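Local coordinates for protein KLLA0C04147p (Kluyveromyces lactis, PDB 5H2D) that binds ergosterol through its OSBP-related lipid-binding domain, the part crystallised here, and probably transfers sterol between membranes, at residues Ser21-Glu26 with Leu345-Pro350; Gly307-Tyr310 with Arg314-Val317; Thr336-Gln341 with Pro357-Met362. One frame throughout, in Å; residues are numbered along the deposited sequence.

Contact 1: residues Ser21-Glu26 with Leu345-Pro350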
# COMPACT_ATOMS: atom_id res chain seq x y z
N SER A 21 -17.64 -8.82 7.15
CA SER A 21 -16.29 -8.41 6.80
C SER A 21 -15.25 -8.80 7.84
O SER A 21 -14.06 -8.88 7.53
CB SER A 21 -16.27 -6.89 6.61
OG SER A 21 -17.28 -6.51 5.70
N PHE A 22 -15.66 -9.03 9.09
CA PHE A 22 -14.71 -9.31 10.15
C PHE A 22 -14.77 -10.76 10.61
O PHE A 22 -13.98 -11.16 11.47
CB PHE A 22 -14.95 -8.34 11.30
CG PHE A 22 -15.00 -6.92 10.84
CD1 PHE A 22 -13.84 -6.28 10.42
CD2 PHE A 22 -16.20 -6.23 10.75
CE1 PHE A 22 -13.87 -4.99 9.96
CE2 PHE A 22 -16.24 -4.93 10.28
CZ PHE A 22 -15.07 -4.30 9.89
N LEU A 23 -15.65 -11.56 10.01
CA LEU A 23 -15.67 -12.98 10.32
C LEU A 23 -14.33 -13.62 9.98
O LEU A 23 -13.77 -13.38 8.91
CB LEU A 23 -16.79 -13.67 9.54
CG LEU A 23 -18.19 -13.15 9.83
CD1 LEU A 23 -19.16 -13.72 8.83
CD2 LEU A 23 -18.59 -13.49 11.26
N GLY A 24 -13.83 -14.43 10.91
CA GLY A 24 -12.57 -15.13 10.73
C GLY A 24 -11.37 -14.38 11.26
O GLY A 24 -10.26 -14.92 11.23
N TYR A 25 -11.55 -13.15 11.73
CA TYR A 25 -10.45 -12.33 12.23
C TYR A 25 -10.42 -12.29 13.75
O TYR A 25 -9.92 -11.33 14.35
CB TYR A 25 -10.53 -10.94 11.60
CG TYR A 25 -10.03 -10.96 10.17
CD1 TYR A 25 -8.67 -10.90 9.90
CD2 TYR A 25 -10.91 -11.08 9.10
CE1 TYR A 25 -8.20 -10.94 8.59
CE2 TYR A 25 -10.45 -11.13 7.78
CZ TYR A 25 -9.09 -11.06 7.55
OH TYR A 25 -8.62 -11.11 6.27
N GLU A 26 -10.91 -13.36 14.39
CA GLU A 26 -10.98 -13.41 15.85
C GLU A 26 -9.62 -13.59 16.50
O GLU A 26 -9.43 -13.18 17.65
CB GLU A 26 -11.92 -14.54 16.29
CG GLU A 26 -13.37 -14.35 15.85
CD GLU A 26 -13.62 -14.77 14.40
OE1 GLU A 26 -14.68 -14.39 13.84
OE2 GLU A 26 -12.77 -15.48 13.83
N LEU A 345 -8.24 -19.18 8.14
CA LEU A 345 -8.03 -20.06 6.99
C LEU A 345 -9.31 -20.64 6.40
O LEU A 345 -9.42 -20.68 5.16
CB LEU A 345 -7.06 -21.19 7.37
CG LEU A 345 -5.64 -20.75 7.73
CD1 LEU A 345 -4.79 -21.95 8.15
CD2 LEU A 345 -5.00 -20.05 6.54
N PRO A 346 -10.29 -21.11 7.17
CA PRO A 346 -11.48 -21.72 6.55
C PRO A 346 -12.30 -20.76 5.70
O PRO A 346 -13.05 -21.21 4.82
CB PRO A 346 -12.29 -22.24 7.74
CG PRO A 346 -11.29 -22.37 8.86
CD PRO A 346 -10.35 -21.20 8.64
N TRP A 347 -12.15 -19.44 5.91
CA TRP A 347 -12.89 -18.44 5.16
C TRP A 347 -12.26 -18.10 3.82
O TRP A 347 -12.95 -17.57 2.95
CB TRP A 347 -13.01 -17.15 5.98
CG TRP A 347 -13.79 -17.32 7.25
CD1 TRP A 347 -13.30 -17.61 8.49
CD2 TRP A 347 -15.21 -17.23 7.39
NE1 TRP A 347 -14.34 -17.71 9.40
CE2 TRP A 347 -15.52 -17.47 8.74
CE3 TRP A 347 -16.26 -16.96 6.50
CZ2 TRP A 347 -16.83 -17.46 9.23
CZ3 TRP A 347 -17.56 -16.95 6.98
CH2 TRP A 347 -17.83 -17.19 8.34
N LEU A 348 -10.98 -18.38 3.65
CA LEU A 348 -10.26 -17.82 2.52
C LEU A 348 -10.61 -18.51 1.20
O LEU A 348 -10.85 -19.72 1.16
CB LEU A 348 -8.76 -17.93 2.74
CG LEU A 348 -8.20 -17.19 3.95
CD1 LEU A 348 -6.73 -17.55 4.13
CD2 LEU A 348 -8.38 -15.68 3.81
N PRO A 349 -10.56 -17.77 0.10
CA PRO A 349 -10.56 -18.40 -1.22
C PRO A 349 -9.25 -19.12 -1.44
O PRO A 349 -8.25 -18.78 -0.79
CB PRO A 349 -10.70 -17.20 -2.17
CG PRO A 349 -10.02 -16.07 -1.43
CD PRO A 349 -10.27 -16.32 0.04
N PRO A 350 -9.20 -20.09 -2.36
CA PRO A 350 -7.93 -20.78 -2.63
C PRO A 350 -6.85 -19.87 -3.18
O PRO A 350 -5.69 -20.30 -3.24
CB PRO A 350 -8.31 -21.86 -3.65
CG PRO A 350 -9.79 -21.92 -3.64
CD PRO A 350 -10.32 -20.63 -3.14
O HOH W 1 -14.42 -17.76 12.36
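The indole of W347 has L23 over one face of its six-membered ring and a water in plane at its NE1 edge, while G24 comes up obliquely beside the pyrrole part. L23 and G24 are the two central residues of a type II beta turn running from F22 to Y25, closed by the bond from Y25 N to F22 O, and the tryptophan packs against that turn from a short 3-10 segment, 345-347. Over the face, L23 CB stands 3.9 Å from the centroid of the W347 six-membered ring and only 16° off its normal, a CH-pi contact; L23 CD1 adds a second touch, 3.7 Å from W347 CH2. With CG anti to the carbonyl carbon (chi1 -60°), CD1 runs out past the rim near CH2, leaving CB over the face. G24 CA approaches to 3.4 Å from W347 NE1. A side chain at this position would run into W347 CD1, and at a phi of 91° a CB would also press on the carbonyl oxygen of L23. H426 also meets the indole, and R423 of helix 419-424 touches W347 and bonds L23 O, tying the N-terminal loop to the C-terminal part of the domain. E26 holds the turn from within: its OE1 accepts from G24 N at 3.1 Å. E26 OE2 accepts a hydrogen bond from the water, which itself accepts one from W347 NE1 at 3.0 Å.

Contact 2: residues Gly307-Tyr310 with Arg314-Val317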
# COMPACT_ATOMS: atom_id res chain seq x y z
N GLY A 307 -2.78 17.69 19.07
CA GLY A 307 -3.70 17.84 17.96
C GLY A 307 -3.49 19.13 17.20
O GLY A 307 -2.57 19.90 17.49
N PRO A 308 -4.36 19.40 16.23
CA PRO A 308 -4.16 20.55 15.36
C PRO A 308 -4.27 21.87 16.10
O PRO A 308 -5.00 22.00 17.09
CB PRO A 308 -5.28 20.42 14.32
CG PRO A 308 -5.77 19.02 14.45
CD PRO A 308 -5.55 18.61 15.85
N LYS A 309 -3.55 22.86 15.59
CA LYS A 309 -3.53 24.20 16.16
C LYS A 309 -3.78 25.20 15.04
O LYS A 309 -3.22 25.08 13.95
CB LYS A 309 -2.19 24.50 16.84
CG LYS A 309 -1.80 23.55 17.95
CD LYS A 309 -2.74 23.64 19.14
CE LYS A 309 -2.22 22.81 20.31
NZ LYS A 309 -3.06 22.94 21.54
N TYR A 310 -4.64 26.19 15.30
CA TYR A 310 -4.94 27.21 14.31
C TYR A 310 -4.18 28.51 14.53
O TYR A 310 -4.30 29.43 13.71
CB TYR A 310 -6.45 27.48 14.28
CG TYR A 310 -7.22 26.51 13.40
CD1 TYR A 310 -7.57 25.25 13.86
CD2 TYR A 310 -7.59 26.87 12.10
CE1 TYR A 310 -8.27 24.36 13.06
CE2 TYR A 310 -8.29 25.98 11.29
CZ TYR A 310 -8.62 24.73 11.78
OH TYR A 310 -9.33 23.85 10.99
N ARG A 314 3.44 24.94 15.94
CA ARG A 314 3.62 23.63 15.33
C ARG A 314 2.96 22.54 16.17
O ARG A 314 2.91 22.62 17.40
CB ARG A 314 5.11 23.31 15.15
CG ARG A 314 5.81 24.19 14.13
CD ARG A 314 7.10 23.56 13.64
NE ARG A 314 8.04 23.29 14.72
CZ ARG A 314 8.22 22.09 15.28
NH1 ARG A 314 9.10 21.94 16.26
NH2 ARG A 314 7.52 21.05 14.86
N PHE A 315 2.46 21.51 15.49
CA PHE A 315 1.90 20.36 16.17
C PHE A 315 2.33 19.09 15.46
O PHE A 315 2.46 19.08 14.23
CB PHE A 315 0.37 20.43 16.26
CG PHE A 315 -0.31 20.65 14.94
CD1 PHE A 315 -0.42 21.93 14.40
CD2 PHE A 315 -0.87 19.59 14.25
CE1 PHE A 315 -1.06 22.14 13.19
CE2 PHE A 315 -1.51 19.79 13.04
CZ PHE A 315 -1.60 21.07 12.50
N ASN A 316 2.56 18.03 16.24
CA ASN A 316 2.90 16.73 15.67
C ASN A 316 1.67 16.10 15.04
O ASN A 316 0.56 16.21 15.56
CB ASN A 316 3.47 15.82 16.75
CG ASN A 316 4.79 16.33 17.31
OD1 ASN A 316 5.58 16.93 16.59
ND2 ASN A 316 5.02 16.09 18.60
N VAL A 317 1.88 15.43 13.90
CA VAL A 317 0.80 14.74 13.20
C VAL A 317 1.07 13.25 13.07
O VAL A 317 0.15 12.44 13.24
CB VAL A 317 0.55 15.37 11.81
CG1 VAL A 317 0.09 16.82 11.95
CG2 VAL A 317 1.80 15.29 10.96
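G307-Y310 runs as an irregular segment past the edge of strand 314-319, with CA atoms closest at P308 and F315, 6.1 Å apart, and the touching is done largely by its backbone against one aromatic side chain. P308 CA sits over the centre of the F315 ring, 3.6 Å from the centroid and 13° off the normal, which meets the geometry of a CH-pi contact. The same face receives K309 N, displaced toward the rim, at 3.5 Å from F315 CD1. The CA-CB bond of P308 points away from the strand, although P308 CB still reaches F315 CE2 at 4.0 Å. The CB of K309 lies at the same distance from F315 CD1; beyond it the lysine chain bends at chi2 and its end leads off. F315 presents this face because chi1 is 53°, with CG lodged between the backbone N and the carbonyl carbon.

Through F315 and V317 the strand pairs antiparallel with strand 276-281, by backbone bonds to A279 and V277. Strand 314-319 ends the long antiparallel series of this sterol-binding domain, and the loop before it lies against F315. Y101 of helix 95-108 touches both P308 and F315. Beyond the ring, S305 bonds N316 ND2, and S304 OG bonds R314 O, fastening the loop to the strand by polar means as well.

G307 has phi 119°, where a side chain would jam against the preceding carbonyl oxygen. Its own oxygen, G307 O, lies 3.2 Å from F315 CB, is buried by the contact and has no polar partner in the model.

Contact 3: residues Thr336-Gln341 with Pro357-Met362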
# COMPACT_ATOMS: atom_id res chain seq x y z
N THR A 336 1.91 -8.92 10.49
CA THR A 336 0.52 -9.37 10.62
C THR A 336 -0.09 -9.85 9.31
O THR A 336 -1.11 -10.54 9.33
CB THR A 336 -0.39 -8.28 11.19
OG1 THR A 336 -0.64 -7.26 10.20
CG2 THR A 336 0.19 -7.66 12.46
N LEU A 337 0.51 -9.52 8.16
CA LEU A 337 -0.22 -9.59 6.90
C LEU A 337 -0.29 -11.01 6.35
O LEU A 337 -1.36 -11.46 5.91
CB LEU A 337 0.42 -8.67 5.87
CG LEU A 337 0.30 -7.18 6.19
CD1 LEU A 337 1.10 -6.34 5.20
CD2 LEU A 337 -1.15 -6.74 6.20
N ASN A 338 0.84 -11.72 6.32
CA ASN A 338 0.87 -13.07 5.78
C ASN A 338 0.64 -14.14 6.84
O ASN A 338 1.10 -15.28 6.67
CB ASN A 338 2.20 -13.33 5.06
CG ASN A 338 2.08 -14.43 4.02
OD1 ASN A 338 1.09 -14.50 3.30
ND2 ASN A 338 3.08 -15.33 3.97
N ALA A 339 -0.08 -13.81 7.90
CA ALA A 339 -0.30 -14.76 9.00
C ALA A 339 -1.38 -15.77 8.63
O ALA A 339 -2.50 -15.37 8.33
CB ALA A 339 -0.70 -14.02 10.26
N PRO A 340 -1.09 -17.08 8.67
CA PRO A 340 -2.12 -18.11 8.41
C PRO A 340 -2.95 -18.37 9.66
O PRO A 340 -2.91 -19.45 10.26
CB PRO A 340 -1.28 -19.31 7.99
CG PRO A 340 -0.04 -19.18 8.83
CD PRO A 340 0.23 -17.68 8.92
N GLN A 341 -3.70 -17.34 10.05
CA GLN A 341 -4.42 -17.35 11.32
C GLN A 341 -5.41 -18.51 11.36
O GLN A 341 -6.20 -18.68 10.42
CB GLN A 341 -5.15 -16.02 11.51
CG GLN A 341 -4.24 -14.78 11.54
CD GLN A 341 -3.41 -14.65 12.82
OE1 GLN A 341 -2.43 -15.36 13.02
NE2 GLN A 341 -3.80 -13.71 13.67
N PRO A 357 2.32 -21.29 -1.53
CA PRO A 357 3.25 -22.22 -0.86
C PRO A 357 4.72 -21.87 -0.99
O PRO A 357 5.49 -22.20 -0.08
CB PRO A 357 2.94 -23.56 -1.55
CG PRO A 357 2.39 -23.21 -2.88
CD PRO A 357 1.60 -21.93 -2.64
N ASP A 358 5.14 -21.27 -2.10
CA ASP A 358 6.54 -20.85 -2.18
C ASP A 358 6.81 -19.70 -1.22
O ASP A 358 7.84 -19.69 -0.52
CB ASP A 358 6.95 -20.48 -3.62
CG ASP A 358 5.98 -19.55 -4.32
OD1 ASP A 358 4.82 -19.36 -3.87
OD2 ASP A 358 6.38 -19.02 -5.39
N GLN A 359 5.90 -18.74 -1.17
CA GLN A 359 6.06 -17.64 -0.23
C GLN A 359 6.02 -18.13 1.22
O GLN A 359 6.76 -17.62 2.06
CB GLN A 359 4.98 -16.59 -0.49
CG GLN A 359 5.14 -15.35 0.35
CD GLN A 359 4.11 -14.30 0.01
OE1 GLN A 359 3.73 -14.14 -1.14
NE2 GLN A 359 3.66 -13.58 1.03
N ARG A 360 5.16 -19.10 1.53
CA ARG A 360 5.11 -19.65 2.88
C ARG A 360 6.43 -20.32 3.24
O ARG A 360 6.95 -20.13 4.35
CB ARG A 360 3.96 -20.64 3.02
CG ARG A 360 3.91 -21.38 4.36
CD ARG A 360 3.59 -20.45 5.53
NE ARG A 360 2.39 -19.68 5.24
CZ ARG A 360 2.16 -18.45 5.68
NH1 ARG A 360 3.05 -17.85 6.45
NH2 ARG A 360 1.06 -17.82 5.32
N ALA A 361 6.96 -21.14 2.33
CA ALA A 361 8.24 -21.78 2.59
C ALA A 361 9.33 -20.75 2.86
O ALA A 361 10.12 -20.90 3.79
CB ALA A 361 8.64 -22.67 1.41
N MET A 362 9.37 -19.69 2.05
CA MET A 362 10.42 -18.69 2.24
C MET A 362 10.28 -18.02 3.60
O MET A 362 11.27 -17.80 4.30
CB MET A 362 10.39 -17.64 1.14
CG MET A 362 11.54 -16.67 1.28
SD MET A 362 11.48 -15.34 0.07
CE MET A 362 11.90 -16.22 -1.43
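R360 grips the backbone oxygen of N338 end-on with both terminal nitrogens: NH2 to N338 O is 2.9 Å with an N-H...O angle of 159°, and NH1 to N338 O is longer, 3.2 Å, and more bent. The oxygen lies in the guanidinium plane, within 3° for either bond, whereas from the carbonyl's side NH2 is tilted out of plane. The arginine reaches this point from helix 357-363 by bending twice, at chi2 and again at chi3. Beyond the two segments NH1 forms a salt bridge with E363, and NH2 also bonds R354 O.

The N338 amide lies over one guanidinium face with the planes nearly parallel, 14° apart, and P340 covers the opposite face, where its CG lies 3.9 Å from R360 CZ. N338 ND2 and R360 NH2 are both donors and do not bond; the amide simply packs over the guanidinium face, and ND2 instead bonds E363. Likewise N338 ND2 and Q359 NE2, 3.5 Å apart, do not bond each other: Q74 joins the two amides, giving its NE2 to N338 OD1 and receiving Q359 NE2 on its OE1. These contacts join the chain leaving helix 332-337, where P340 centres an inverse gamma turn, to helix 357-363.

Replacing R360 by an alanine removes the guanidinium, which would probably leave N338 O without its paired donors, E363 without its positive mate and a gap between N338 and P340. E363, bonded to both the guanidinium and N338 ND2, probably offsets the arginine's charge and helps fix its orientation, with N338 and P340 on its two faces.

In the fold
Contacts 1 and 3 are neighbours, with centres 15 Å apart and a direct packing touch between L345 CD1 and P340 O at 3.8 Å; their segments alternate along the chain, and residues 336-350 run from contact 3 into contact 1. R354 is shared: its side chain touches Y25 of contact 1 and its backbone oxygen accepts from R360 of contact 3. Contact 2 is remote, its centre 39 Å from either of the others, and it lies across the chain's centre from contact 3. The side chain of Q359 in contact 3 is about 13 Å from the bound ergosterol, so it does not touch the sterol.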